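Local coordinates for predicted ATPase involved in replication control, Cdc46/Mcm family (Methanopyrus kandleri AV19, PDB 3F8T), which is an archaeal MCM homolog whose family includes ATP-driven replicative DNA helicases, though its own ATP and DNA binding remain uncertain, at residues L304-L309 against C340-A345; H241-G246 against A344-G349; P54-L59 against R97-P102; V37-F42 against R60-D65; D181-V186 against Y405-H410. The protein carries 2 engineered substitutions. All coordinates share one frame; numbering follows the deposited sequence.

Contact 1 of 5, residues L304-L309 against C340-A345; sequences LAVDHL and CAVLAA
V306 and V342 meet diagonally across the neighbouring parallel strands 304-307 and 341-345, whose axes come within 4.5 Å of each other and diverge by 19°. Backbone bonds run alternately in the two directions: L304 N gives to A341 O, L343 N to L304 O, V306 N to L343 O and A345 N to V306 O. The tightly packed part is the face carrying L304, V306, V342 and A344. Here V306 CG2, beside its own backbone N, is directed at V342 CG1 (4.2 Å), while L304 CB rests on C340 SG at 3.9 Å. Helix 314-326 covers this face with L320 and M324; the other, bearing A305 and L343, lies under helices 248-261 and 219-229. Past D307 the chain turns sharply through H308, and L309 N meets A345 O at 2.8 Å with a nearly straight bond (176°). L309 then folds back beneath the strands, laying CD2 on A344 CB (3.9 Å). D307 OD1 comes to 3.4 Å from A345 CB, whereas OD2 is held by the hydroxyls of S252 and Y268. The loose end is H308, partly exposed to solvent, whose CB points away from 340-345; its ring has D307 OD1 over one face, 3.7 Å above its centre, and a weak bond also joins H308 N to that oxygen. A hydrophobic strand closing on an aspartate is consistent with the Walker B position of P-loop ATPases, although H308 follows the aspartate where AAA+ members usually carry a glutamate, and the strand order 2-3-4-1-5 is that of the AAA+ core.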
# COMPACT_ATOMS: atom_id res chain seq x y z
N LEU A 304 -0.45 6.82 -6.26
CA LEU A 304 0.30 8.06 -6.13
C LEU A 304 -0.36 9.13 -7.02
O LEU A 304 -0.26 9.09 -8.25
CB LEU A 304 1.78 7.88 -6.48
CG LEU A 304 2.59 9.19 -6.47
CD1 LEU A 304 2.84 9.67 -5.05
CD2 LEU A 304 3.90 8.98 -7.23
N ALA A 305 -1.03 10.09 -6.38
CA ALA A 305 -1.69 11.16 -7.12
C ALA A 305 -0.71 12.30 -7.33
O ALA A 305 -0.28 12.95 -6.37
CB ALA A 305 -2.96 11.63 -6.40
N VAL A 306 -0.34 12.53 -8.59
CA VAL A 306 0.70 13.51 -8.92
C VAL A 306 0.05 14.66 -9.67
O VAL A 306 -0.15 14.58 -10.88
CB VAL A 306 1.83 12.89 -9.77
CG1 VAL A 306 2.91 13.95 -10.05
CG2 VAL A 306 2.47 11.70 -9.05
N ASP A 307 -0.30 15.71 -8.93
CA ASP A 307 -1.06 16.83 -9.50
C ASP A 307 -0.09 17.85 -10.10
O ASP A 307 1.06 17.97 -9.65
CB ASP A 307 -1.92 17.49 -8.42
CG ASP A 307 -3.17 18.21 -8.98
OD1 ASP A 307 -3.38 18.26 -10.21
OD2 ASP A 307 -3.96 18.69 -8.15
N HIS A 308 -0.56 18.58 -11.10
CA HIS A 308 0.23 19.63 -11.77
C HIS A 308 1.55 19.14 -12.35
O HIS A 308 2.63 19.66 -12.01
CB HIS A 308 0.43 20.81 -10.82
CG HIS A 308 -0.84 21.26 -10.16
ND1 HIS A 308 -1.85 21.89 -10.85
CD2 HIS A 308 -1.29 21.11 -8.89
CE1 HIS A 308 -2.85 22.14 -10.03
NE2 HIS A 308 -2.54 21.67 -8.84
N LEU A 309 1.46 18.15 -13.22
CA LEU A 309 2.63 17.56 -13.87
C LEU A 309 3.30 18.49 -14.91
O LEU A 309 4.45 18.25 -15.30
CB LEU A 309 2.24 16.22 -14.53
CG LEU A 309 3.30 15.24 -15.07
CD1 LEU A 309 4.23 14.74 -13.96
CD2 LEU A 309 2.59 14.06 -15.70
N CYS A 340 3.43 1.79 -6.83
CA CYS A 340 2.25 2.66 -6.85
C CYS A 340 1.66 2.76 -8.26
O CYS A 340 2.37 2.60 -9.25
CB CYS A 340 2.62 4.05 -6.32
SG CYS A 340 4.05 4.82 -7.08
N ALA A 341 0.36 2.98 -8.34
CA ALA A 341 -0.29 3.26 -9.62
C ALA A 341 -0.31 4.79 -9.71
O ALA A 341 -0.84 5.45 -8.82
CB ALA A 341 -1.72 2.67 -9.62
N VAL A 342 0.30 5.34 -10.75
CA VAL A 342 0.45 6.79 -10.86
C VAL A 342 -0.79 7.40 -11.53
O VAL A 342 -1.09 7.11 -12.70
CB VAL A 342 1.72 7.18 -11.60
CG1 VAL A 342 1.76 8.70 -11.86
CG2 VAL A 342 2.97 6.72 -10.80
N LEU A 343 -1.48 8.24 -10.77
CA LEU A 343 -2.60 9.04 -11.26
C LEU A 343 -2.14 10.49 -11.31
O LEU A 343 -2.12 11.18 -10.31
CB LEU A 343 -3.83 8.90 -10.37
CG LEU A 343 -5.01 9.84 -10.76
CD1 LEU A 343 -5.45 9.63 -12.20
CD2 LEU A 343 -6.14 9.62 -9.83
N ALA A 344 -1.76 10.92 -12.50
CA ALA A 344 -1.20 12.25 -12.68
C ALA A 344 -2.25 13.17 -13.32
O ALA A 344 -3.22 12.69 -13.91
CB ALA A 344 0.00 12.17 -13.54
N ALA A 345 -2.05 14.47 -13.14
CA ALA A 345 -2.88 15.48 -13.80
C ALA A 345 -2.01 16.57 -14.42
O ALA A 345 -1.02 17.01 -13.82
CB ALA A 345 -3.87 16.06 -12.81

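Contact 2 of 5, residues H241-G246 against A344-G349; sequences HVLLAG and AAINPG
L244 is gripped through its backbone by A344 and I346, and the straightest bond of the pair runs from L244 N to A344 O (2.8 Å, 174°). A344 N gives to V242 O and I346 N to L244 O, so the parallel strands 242-245 and 344-346 are stitched along their whole length. The last bond, G246 N to I346 O, is longer at 3.2 Å and more bent (142°). Outward from the backbone, L243 makes the closest apolar side-chain contacts: CD1 sits between two side chains of the other strand, 3.8 Å from A344 CB and 3.8 Å from I346 CG2. I346 holds that methyl between its backbone N and carbonyl carbon, with CG1 swung anti to the N (chi1 -168°), which turns CG2 to L243 and also to A245 CB, 3.9 Å away. An alanine in place of L243 is likely to open a gap, with I346 CG2 and A344 CB losing the leucine methyl between them. On the other face of the sheet L244 CB meets A345 CB, beneath helices 219-229 and 248-261. At the far end P348 CD lies 3.5 Å from G246 O. All polar bonds across the contact join backbone atoms and the side chains are mostly aliphatic, so the strands align independently of side-chain charge; N347 beyond them probably occupies the AAA+ sensor 1 position, consistent with the AAINP sequence.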
# COMPACT_ATOMS: atom_id res chain seq x y z
N HIS A 241 -1.10 3.21 -15.05
CA HIS A 241 -0.75 4.62 -14.86
C HIS A 241 -1.58 5.47 -15.81
O HIS A 241 -1.66 5.17 -17.01
CB HIS A 241 0.75 4.83 -15.08
CG HIS A 241 1.60 3.86 -14.31
ND1 HIS A 241 1.59 3.81 -12.93
CD2 HIS A 241 2.44 2.88 -14.72
CE1 HIS A 241 2.42 2.86 -12.52
NE2 HIS A 241 2.94 2.27 -13.59
N VAL A 242 -2.21 6.49 -15.26
CA VAL A 242 -3.22 7.28 -15.99
C VAL A 242 -2.88 8.75 -15.85
O VAL A 242 -2.59 9.23 -14.75
CB VAL A 242 -4.67 6.99 -15.48
CG1 VAL A 242 -5.70 7.85 -16.21
CG2 VAL A 242 -5.06 5.50 -15.67
N LEU A 243 -2.89 9.47 -16.98
CA LEU A 243 -2.71 10.91 -16.98
C LEU A 243 -4.04 11.59 -17.32
O LEU A 243 -4.59 11.34 -18.39
CB LEU A 243 -1.66 11.31 -18.03
CG LEU A 243 -1.42 12.82 -18.27
CD1 LEU A 243 -1.03 13.53 -16.97
CD2 LEU A 243 -0.35 13.01 -19.35
N LEU A 244 -4.53 12.41 -16.40
CA LEU A 244 -5.69 13.27 -16.65
C LEU A 244 -5.23 14.57 -17.28
O LEU A 244 -4.37 15.27 -16.72
CB LEU A 244 -6.38 13.61 -15.35
CG LEU A 244 -7.07 12.58 -14.48
CD1 LEU A 244 -7.96 13.33 -13.50
CD2 LEU A 244 -7.89 11.61 -15.31
N ALA A 245 -5.79 14.92 -18.44
CA ALA A 245 -5.47 16.18 -19.06
C ALA A 245 -6.71 17.07 -19.11
O ALA A 245 -7.61 16.84 -19.92
CB ALA A 245 -4.90 15.96 -20.45
N GLY A 246 -6.77 18.05 -18.22
CA GLY A 246 -7.89 19.00 -18.17
C GLY A 246 -7.56 20.23 -17.35
O GLY A 246 -6.41 20.44 -16.96
N ALA A 344 -1.76 10.92 -12.50
CA ALA A 344 -1.20 12.25 -12.68
C ALA A 344 -2.25 13.17 -13.32
O ALA A 344 -3.22 12.69 -13.91
CB ALA A 344 0.00 12.17 -13.54
N ALA A 345 -2.05 14.47 -13.14
CA ALA A 345 -2.88 15.48 -13.80
C ALA A 345 -2.01 16.57 -14.42
O ALA A 345 -1.02 17.01 -13.82
CB ALA A 345 -3.87 16.06 -12.81
N ILE A 346 -2.39 17.00 -15.62
CA ILE A 346 -1.66 18.06 -16.31
C ILE A 346 -2.65 19.06 -16.90
O ILE A 346 -3.72 18.69 -17.39
CB ILE A 346 -0.74 17.50 -17.42
CG1 ILE A 346 0.22 18.57 -17.93
CG2 ILE A 346 -1.56 16.92 -18.61
CD1 ILE A 346 1.47 18.00 -18.61
N ASN A 347 -2.27 20.34 -16.83
CA ASN A 347 -3.08 21.41 -17.40
C ASN A 347 -2.50 21.80 -18.74
O ASN A 347 -1.49 22.50 -18.78
CB ASN A 347 -3.12 22.63 -16.48
CG ASN A 347 -3.78 23.84 -17.13
OD1 ASN A 347 -4.38 23.73 -18.20
ND2 ASN A 347 -3.67 25.00 -16.49
N PRO A 348 -3.16 21.39 -19.84
CA PRO A 348 -2.73 21.76 -21.18
C PRO A 348 -3.13 23.21 -21.46
O PRO A 348 -2.87 24.10 -20.64
CB PRO A 348 -3.51 20.79 -22.08
CG PRO A 348 -4.74 20.47 -21.31
CD PRO A 348 -4.40 20.58 -19.86
N GLY A 349 -3.76 23.46 -22.60
CA GLY A 349 -4.33 24.79 -22.86
C GLY A 349 -4.69 25.02 -24.30
O GLY A 349 -4.76 24.07 -25.10

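Contact 3 of 5, residues P54-L59 against R97-P102; sequences PVVLDL and RFRGLP
R97 and R99 turn back over P54 and V56 because each has CG anti to the carbonyl carbon (chi1 -62° and -50°) and a bend at chi2. In R97 this puts CG 3.5 Å from P54 CB, with P54 CG above one face of the guanidinium, toward its rim. R99 likewise brings CG to 3.7 Å from V56 CG1, while V56 CG2 lies 3.9 Å above the guanidinium plane; the valine stands about at right angles to both arginine chains. Underneath, parallel strands 55-58 and 97-99 are joined by R97 N to V55 O, L57 N to R97 O, R99 N to L57 O and L59 N to R99 O. On the reverse face L57 CD2 meets the F98 ring obliquely, 4.0 Å from CE2, and farther along L59 CD1 touches P102 CD. D58 OD2 flanks R99 CB at 4.0 Å, yet its salt bridge goes to R60 NH1. With a leucine in its place R60 would probably lose its charge mate. G100 has a positive phi, and any CB there would collide with D58 OD1. What the arginines give strand 55-58 is thus their aliphatic stems and flat faces, and the charged end of R99 is used elsewhere: its NE pairs with E176, on strand 176-180 of the OB fold, so a strand of the N-terminal domain is tied to the domain that follows.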
# COMPACT_ATOMS: atom_id res chain seq x y z
N PRO A 54 12.99 -17.12 22.64
CA PRO A 54 12.53 -16.34 23.78
C PRO A 54 11.52 -17.11 24.62
O PRO A 54 10.86 -18.02 24.12
CB PRO A 54 11.85 -15.13 23.14
CG PRO A 54 12.32 -15.13 21.71
CD PRO A 54 12.50 -16.56 21.37
N VAL A 55 11.43 -16.76 25.90
CA VAL A 55 10.38 -17.31 26.74
C VAL A 55 9.10 -16.60 26.33
O VAL A 55 9.10 -15.39 26.08
CB VAL A 55 10.72 -17.16 28.23
CG1 VAL A 55 9.69 -17.86 29.08
CG2 VAL A 55 12.09 -17.77 28.50
N VAL A 56 8.01 -17.35 26.23
CA VAL A 56 6.77 -16.82 25.66
C VAL A 56 5.64 -16.90 26.67
O VAL A 56 5.42 -17.95 27.28
CB VAL A 56 6.37 -17.59 24.35
CG1 VAL A 56 4.92 -17.37 23.99
CG2 VAL A 56 7.26 -17.17 23.18
N LEU A 57 4.94 -15.79 26.86
CA LEU A 57 3.71 -15.79 27.65
C LEU A 57 2.53 -15.53 26.74
O LEU A 57 2.41 -14.46 26.19
CB LEU A 57 3.75 -14.75 28.79
CG LEU A 57 2.44 -14.52 29.58
CD1 LEU A 57 1.90 -15.80 30.25
CD2 LEU A 57 2.65 -13.44 30.63
N ASP A 58 1.67 -16.54 26.60
CA ASP A 58 0.43 -16.38 25.85
C ASP A 58 -0.66 -15.99 26.84
O ASP A 58 -1.11 -16.81 27.66
CB ASP A 58 0.06 -17.66 25.09
CG ASP A 58 -1.07 -17.43 24.10
OD1 ASP A 58 -2.03 -16.73 24.47
OD2 ASP A 58 -1.03 -17.96 22.97
N LEU A 59 -1.06 -14.72 26.75
CA LEU A 59 -2.01 -14.12 27.67
C LEU A 59 -3.40 -14.74 27.66
O LEU A 59 -4.16 -14.61 28.63
CB LEU A 59 -2.11 -12.61 27.39
CG LEU A 59 -0.82 -11.84 27.68
CD1 LEU A 59 -0.92 -10.39 27.19
CD2 LEU A 59 -0.48 -11.90 29.17
N ARG A 97 8.67 -12.76 25.14
CA ARG A 97 7.68 -12.36 24.15
C ARG A 97 6.30 -12.57 24.75
O ARG A 97 6.09 -13.46 25.58
CB ARG A 97 7.83 -13.19 22.87
CG ARG A 97 9.18 -13.03 22.14
CD ARG A 97 9.35 -11.64 21.51
NE ARG A 97 10.60 -11.53 20.76
CZ ARG A 97 11.68 -10.86 21.16
NH1 ARG A 97 11.69 -10.23 22.33
NH2 ARG A 97 12.77 -10.83 20.40
N PHE A 98 5.36 -11.73 24.34
CA PHE A 98 3.98 -11.90 24.74
C PHE A 98 3.15 -12.19 23.50
O PHE A 98 3.36 -11.60 22.43
CB PHE A 98 3.46 -10.65 25.45
CG PHE A 98 4.23 -10.26 26.69
CD1 PHE A 98 5.37 -9.46 26.59
CD2 PHE A 98 3.80 -10.67 27.95
CE1 PHE A 98 6.09 -9.08 27.74
CE2 PHE A 98 4.51 -10.29 29.11
CZ PHE A 98 5.66 -9.50 28.99
N ARG A 99 2.20 -13.11 23.65
CA ARG A 99 1.24 -13.41 22.60
C ARG A 99 -0.16 -13.22 23.17
O ARG A 99 -0.35 -13.23 24.40
CB ARG A 99 1.41 -14.86 22.10
CG ARG A 99 2.85 -15.25 21.73
CD ARG A 99 3.33 -14.55 20.46
NE ARG A 99 4.79 -14.39 20.39
CZ ARG A 99 5.64 -15.29 19.91
NH1 ARG A 99 5.21 -16.46 19.44
NH2 ARG A 99 6.95 -15.04 19.90
N GLY A 100 -1.13 -13.03 22.28
CA GLY A 100 -2.53 -13.01 22.67
C GLY A 100 -2.95 -11.79 23.46
O GLY A 100 -3.67 -11.91 24.45
N LEU A 101 -2.49 -10.62 23.03
CA LEU A 101 -2.94 -9.34 23.59
C LEU A 101 -4.46 -9.23 23.58
O LEU A 101 -5.08 -9.52 22.56
CB LEU A 101 -2.38 -8.16 22.78
CG LEU A 101 -0.96 -7.68 23.06
CD1 LEU A 101 0.05 -8.80 22.83
CD2 LEU A 101 -0.63 -6.47 22.17
N PRO A 102 -5.06 -8.84 24.72
CA PRO A 102 -6.48 -8.46 24.70
C PRO A 102 -6.74 -7.40 23.63
O PRO A 102 -5.88 -6.55 23.35
CB PRO A 102 -6.71 -7.89 26.10
CG PRO A 102 -5.72 -8.59 26.96
CD PRO A 102 -4.49 -8.74 26.08

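Contact 4 of 5, residues V37-F42 against R60-D65; sequences VRTESF and RELDSD
E61 reaches the start of helix 40-47 and meets S41 there with a single carboxylate oxygen. Hydrogen bonding dominates: OE1 accepts from S41 N at 2.7 Å through its syn lone pair, almost straight (165°), and from S41 OG, also at 2.7 Å, which comes in from above the carboxylate plane. The extended glutamate chain (chi2 176°) spans the distance to the helix. S41 OG is itself bonded to D58 N, so the hydroxyl links the glutamate to strand 55-58. The capping residue is T39, at the N-cap, whose OG1 takes a weak bond from F42 N (3.4 Å) and is held more firmly by I36 O. As for charge, a carboxylate at the N-terminal end of a helix is likely to be favoured by the helix dipole, but E40 adds a like charge, its OE1 5.0 Å from E61 OE2. One water bridges the two carboxylates, donating to E61 OE2 at 2.7 Å and to E40 OE1 at 3.1 Å. Among van der Waals contacts the tightest carbon pair is T39 CG2 against L62 CD2 at 3.5 Å, closer than usual, the two side chains about perpendicular. The turn at 60-62 closes against the junction of helices 30-37 and 40-47: T39 and L62 both rest on L57 of strand 55-58, and D63 goes on to cap helix 64-72 at L66 N.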
# COMPACT_ATOMS: atom_id res chain seq x y z
N VAL A 37 3.85 -18.51 35.39
CA VAL A 37 4.75 -19.66 35.28
C VAL A 37 4.00 -20.99 35.10
O VAL A 37 4.55 -21.95 34.56
CB VAL A 37 5.71 -19.69 36.50
CG1 VAL A 37 6.48 -20.98 36.55
CG2 VAL A 37 6.66 -18.51 36.41
N ARG A 38 2.75 -21.04 35.55
CA ARG A 38 1.92 -22.23 35.38
C ARG A 38 1.41 -22.44 33.95
O ARG A 38 0.96 -23.53 33.61
CB ARG A 38 0.71 -22.18 36.33
CG ARG A 38 0.98 -22.52 37.78
CD ARG A 38 -0.34 -22.31 38.51
NE ARG A 38 -0.31 -22.46 39.96
CZ ARG A 38 -1.17 -21.85 40.78
NH1 ARG A 38 -2.09 -21.03 40.29
NH2 ARG A 38 -1.10 -22.03 42.10
N THR A 39 1.47 -21.40 33.12
CA THR A 39 0.95 -21.48 31.75
C THR A 39 1.76 -22.45 30.90
O THR A 39 2.98 -22.60 31.09
CB THR A 39 0.90 -20.10 31.05
OG1 THR A 39 2.22 -19.54 30.97
CG2 THR A 39 -0.02 -19.13 31.78
N GLU A 40 1.09 -23.11 29.95
CA GLU A 40 1.77 -24.05 29.05
C GLU A 40 2.81 -23.33 28.20
O GLU A 40 3.94 -23.81 28.09
CB GLU A 40 0.79 -24.81 28.16
CG GLU A 40 1.23 -26.26 27.90
CD GLU A 40 0.69 -26.85 26.61
OE1 GLU A 40 -0.44 -26.49 26.20
OE2 GLU A 40 1.41 -27.67 25.99
N SER A 41 2.44 -22.17 27.64
CA SER A 41 3.34 -21.34 26.82
C SER A 41 4.66 -21.09 27.54
O SER A 41 5.74 -21.30 26.97
CB SER A 41 2.69 -19.98 26.49
OG SER A 41 2.23 -19.30 27.67
N PHE A 42 4.56 -20.68 28.79
CA PHE A 42 5.72 -20.34 29.59
C PHE A 42 6.60 -21.54 29.90
O PHE A 42 7.81 -21.47 29.70
CB PHE A 42 5.33 -19.64 30.89
CG PHE A 42 6.48 -19.00 31.59
CD1 PHE A 42 6.84 -17.69 31.30
CD2 PHE A 42 7.22 -19.71 32.51
CE1 PHE A 42 7.91 -17.09 31.94
CE2 PHE A 42 8.30 -19.11 33.16
CZ PHE A 42 8.64 -17.80 32.86
N ARG A 60 -3.75 -15.43 26.57
CA ARG A 60 -5.05 -16.12 26.49
C ARG A 60 -5.09 -17.31 27.43
O ARG A 60 -6.17 -17.87 27.69
CB ARG A 60 -5.31 -16.64 25.09
CG ARG A 60 -5.29 -15.64 24.00
CD ARG A 60 -4.47 -16.30 22.90
NE ARG A 60 -4.58 -15.66 21.62
CZ ARG A 60 -3.63 -15.67 20.70
NH1 ARG A 60 -2.46 -16.27 20.92
NH2 ARG A 60 -3.86 -15.06 19.56
N GLU A 61 -3.92 -17.73 27.89
CA GLU A 61 -3.79 -18.88 28.80
C GLU A 61 -4.07 -18.47 30.25
O GLU A 61 -4.03 -19.31 31.15
CB GLU A 61 -2.41 -19.56 28.67
CG GLU A 61 -2.23 -20.31 27.34
CD GLU A 61 -0.85 -20.93 27.10
OE1 GLU A 61 0.04 -20.88 27.99
OE2 GLU A 61 -0.64 -21.50 26.00
N LEU A 62 -4.38 -17.18 30.45
CA LEU A 62 -4.69 -16.61 31.76
C LEU A 62 -6.11 -16.02 31.84
O LEU A 62 -6.71 -15.67 30.81
CB LEU A 62 -3.69 -15.50 32.10
CG LEU A 62 -2.23 -15.93 32.25
CD1 LEU A 62 -1.34 -14.74 32.43
CD2 LEU A 62 -2.08 -16.88 33.44
N ASP A 63 -6.61 -15.88 33.06
CA ASP A 63 -7.82 -15.12 33.36
C ASP A 63 -7.79 -13.77 32.61
O ASP A 63 -6.78 -13.06 32.64
CB ASP A 63 -7.93 -14.87 34.87
CG ASP A 63 -8.98 -13.83 35.23
OD1 ASP A 63 -10.18 -14.17 35.30
OD2 ASP A 63 -8.60 -12.66 35.47
N SER A 64 -8.92 -13.42 32.00
CA SER A 64 -9.01 -12.23 31.14
C SER A 64 -8.65 -10.94 31.85
O SER A 64 -8.00 -10.07 31.26
CB SER A 64 -10.41 -12.11 30.55
OG SER A 64 -10.60 -13.07 29.53
N ASP A 65 -9.11 -10.81 33.09
CA ASP A 65 -8.78 -9.62 33.88
C ASP A 65 -7.29 -9.59 34.23
O ASP A 65 -6.67 -8.53 34.25
CB ASP A 65 -9.64 -9.57 35.14
CG ASP A 65 -11.13 -9.36 34.82
OD1 ASP A 65 -11.46 -8.82 33.74
OD2 ASP A 65 -11.97 -9.75 35.65
O HOH W 1 -1.97 -23.83 25.56

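Contact 5 of 5, residues D181-V186 against Y405-H410; sequences DPIPEV and YAIREH
V186 and Y405 approach to 5.7 Å between CA atoms where 181-186, without regular secondary structure, passes the last turns of helix 396-409. The pairing joins the connection that leaves the OB fold after strand 176-180 to a helix of the AAA lid. The closest apolar contact is made by I183, whose CD1 lies 3.6 Å from I407 CG2 and also touches I407 CD1; with chi1 at 63° the isoleucine turns its longer branch toward the helix, where L404 adds a further neighbour. V186 CG1 sits more loosely, 4.4 Å from Y405 CB. Its carbonyl does more: V186 O lies in the plane of the Y405 ring, at the edge, 4.0 Å from CD1, and takes a weak bond from R408 NH2 (2.9 Å, 121°). R408 is extended as far as CD and then bends at chi3 (56°), which swings the guanidinium to that oxygen. Its other nitrogen, NH1, forms a salt bridge with E409 OE2 at 2.7 Å, and E409 CG also covers one face of the tyrosine ring. On the outer, exposed side E185 brings its stem to the arginine, CG to R408 CD at 3.9 Å, while its OE1 is bonded to H187. By contrast, the backbone N of V186 is buried by the contact and has no hydrogen-bond partner in the model.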
# COMPACT_ATOMS: atom_id res chain seq x y z
N ASP A 181 0.92 -6.96 4.40
CA ASP A 181 0.64 -6.56 3.01
C ASP A 181 0.63 -5.04 2.97
O ASP A 181 0.33 -4.40 3.97
CB ASP A 181 -0.74 -7.06 2.56
CG ASP A 181 -0.91 -8.58 2.66
OD1 ASP A 181 0.10 -9.32 2.55
OD2 ASP A 181 -2.07 -9.04 2.85
N PRO A 182 0.95 -4.43 1.80
CA PRO A 182 0.93 -2.96 1.73
C PRO A 182 -0.45 -2.33 1.97
O PRO A 182 -0.52 -1.15 2.32
CB PRO A 182 1.40 -2.67 0.30
CG PRO A 182 2.15 -3.90 -0.12
CD PRO A 182 1.39 -5.03 0.53
N ILE A 183 -1.52 -3.10 1.81
CA ILE A 183 -2.86 -2.56 2.02
C ILE A 183 -3.60 -3.34 3.11
O ILE A 183 -3.33 -4.52 3.32
CB ILE A 183 -3.67 -2.46 0.70
CG1 ILE A 183 -3.92 -3.85 0.09
CG2 ILE A 183 -2.94 -1.53 -0.29
CD1 ILE A 183 -5.11 -3.89 -0.89
N PRO A 184 -4.52 -2.66 3.84
CA PRO A 184 -5.28 -3.29 4.91
C PRO A 184 -6.10 -4.49 4.43
O PRO A 184 -6.63 -4.47 3.32
CB PRO A 184 -6.22 -2.17 5.39
CG PRO A 184 -5.56 -0.92 4.98
CD PRO A 184 -4.86 -1.23 3.69
N GLU A 185 -6.18 -5.51 5.28
CA GLU A 185 -7.01 -6.68 5.05
C GLU A 185 -8.46 -6.43 5.48
O GLU A 185 -8.72 -5.85 6.54
CB GLU A 185 -6.48 -7.87 5.86
CG GLU A 185 -5.07 -8.33 5.51
CD GLU A 185 -4.60 -9.46 6.40
OE1 GLU A 185 -5.35 -10.47 6.55
OE2 GLU A 185 -3.48 -9.36 6.96
N VAL A 186 -9.39 -6.90 4.66
CA VAL A 186 -10.81 -6.87 4.96
C VAL A 186 -11.27 -8.33 5.05
O VAL A 186 -11.01 -9.12 4.15
CB VAL A 186 -11.60 -6.10 3.86
CG1 VAL A 186 -13.04 -6.53 3.79
CG2 VAL A 186 -11.51 -4.60 4.07
N TYR A 405 -10.85 -6.00 -0.66
CA TYR A 405 -11.13 -7.42 -0.72
C TYR A 405 -10.68 -8.01 -2.08
O TYR A 405 -9.91 -9.00 -2.13
CB TYR A 405 -12.62 -7.65 -0.48
CG TYR A 405 -13.02 -9.10 -0.44
CD1 TYR A 405 -12.73 -9.89 0.67
CD2 TYR A 405 -13.69 -9.68 -1.51
CE1 TYR A 405 -13.10 -11.24 0.69
CE2 TYR A 405 -14.05 -11.01 -1.50
CZ TYR A 405 -13.77 -11.78 -0.40
OH TYR A 405 -14.13 -13.09 -0.39
N ALA A 406 -11.13 -7.38 -3.16
CA ALA A 406 -10.84 -7.85 -4.52
C ALA A 406 -9.33 -7.95 -4.79
O ALA A 406 -8.87 -8.94 -5.39
CB ALA A 406 -11.52 -6.92 -5.55
N ILE A 407 -8.58 -6.94 -4.36
CA ILE A 407 -7.11 -6.88 -4.57
C ILE A 407 -6.41 -8.03 -3.86
O ILE A 407 -5.51 -8.67 -4.43
CB ILE A 407 -6.48 -5.54 -4.07
CG1 ILE A 407 -6.94 -4.35 -4.92
CG2 ILE A 407 -4.89 -5.61 -4.06
CD1 ILE A 407 -6.54 -2.99 -4.28
N ARG A 408 -6.80 -8.27 -2.61
CA ARG A 408 -6.14 -9.29 -1.79
C ARG A 408 -6.53 -10.69 -2.27
O ARG A 408 -5.71 -11.61 -2.28
CB ARG A 408 -6.52 -9.13 -0.31
CG ARG A 408 -5.77 -10.12 0.63
CD ARG A 408 -6.16 -9.92 2.10
NE ARG A 408 -7.61 -10.04 2.25
CZ ARG A 408 -8.25 -11.16 2.58
NH1 ARG A 408 -7.57 -12.28 2.85
NH2 ARG A 408 -9.58 -11.16 2.66
N GLU A 409 -7.79 -10.84 -2.68
CA GLU A 409 -8.31 -12.15 -3.03
C GLU A 409 -8.04 -12.55 -4.46
O GLU A 409 -8.02 -13.73 -4.78
CB GLU A 409 -9.82 -12.26 -2.76
CG GLU A 409 -10.20 -12.26 -1.27
CD GLU A 409 -9.44 -13.32 -0.47
OE1 GLU A 409 -9.37 -14.49 -0.90
OE2 GLU A 409 -8.90 -12.97 0.59
N HIS A 410 -7.84 -11.56 -5.34
CA HIS A 410 -7.58 -11.85 -6.76
C HIS A 410 -6.37 -11.09 -7.32
O HIS A 410 -6.50 -10.31 -8.26
CB HIS A 410 -8.86 -11.60 -7.57
CG HIS A 410 -10.03 -12.38 -7.05
ND1 HIS A 410 -10.22 -13.71 -7.35
CD2 HIS A 410 -11.00 -12.05 -6.16
CE1 HIS A 410 -11.28 -14.16 -6.71
NE2 HIS A 410 -11.77 -13.18 -5.98

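In the fold
Contacts 1 and 2 share strand 341-346, with centres 9 Å apart. V342 N bonds to H241 ND1 and V342 O to V242 N, which adds to the hold of strand 242-245 on strand 341-346, whose other edge pairs with 303-307. The ends of these strands probably correspond to Walker B and sensor 1 positions. Contacts 3 and 4, also 9 Å between centres, interlock in the N-terminal domain, across the chain's centre; the centre of contact 3 is about 43 Å from that of contact 1. Contact 5 lies between, about 22 Å centre to centre from contact 1 and 27 Å from contact 3, closing the long loop that contains contacts 1 and 2.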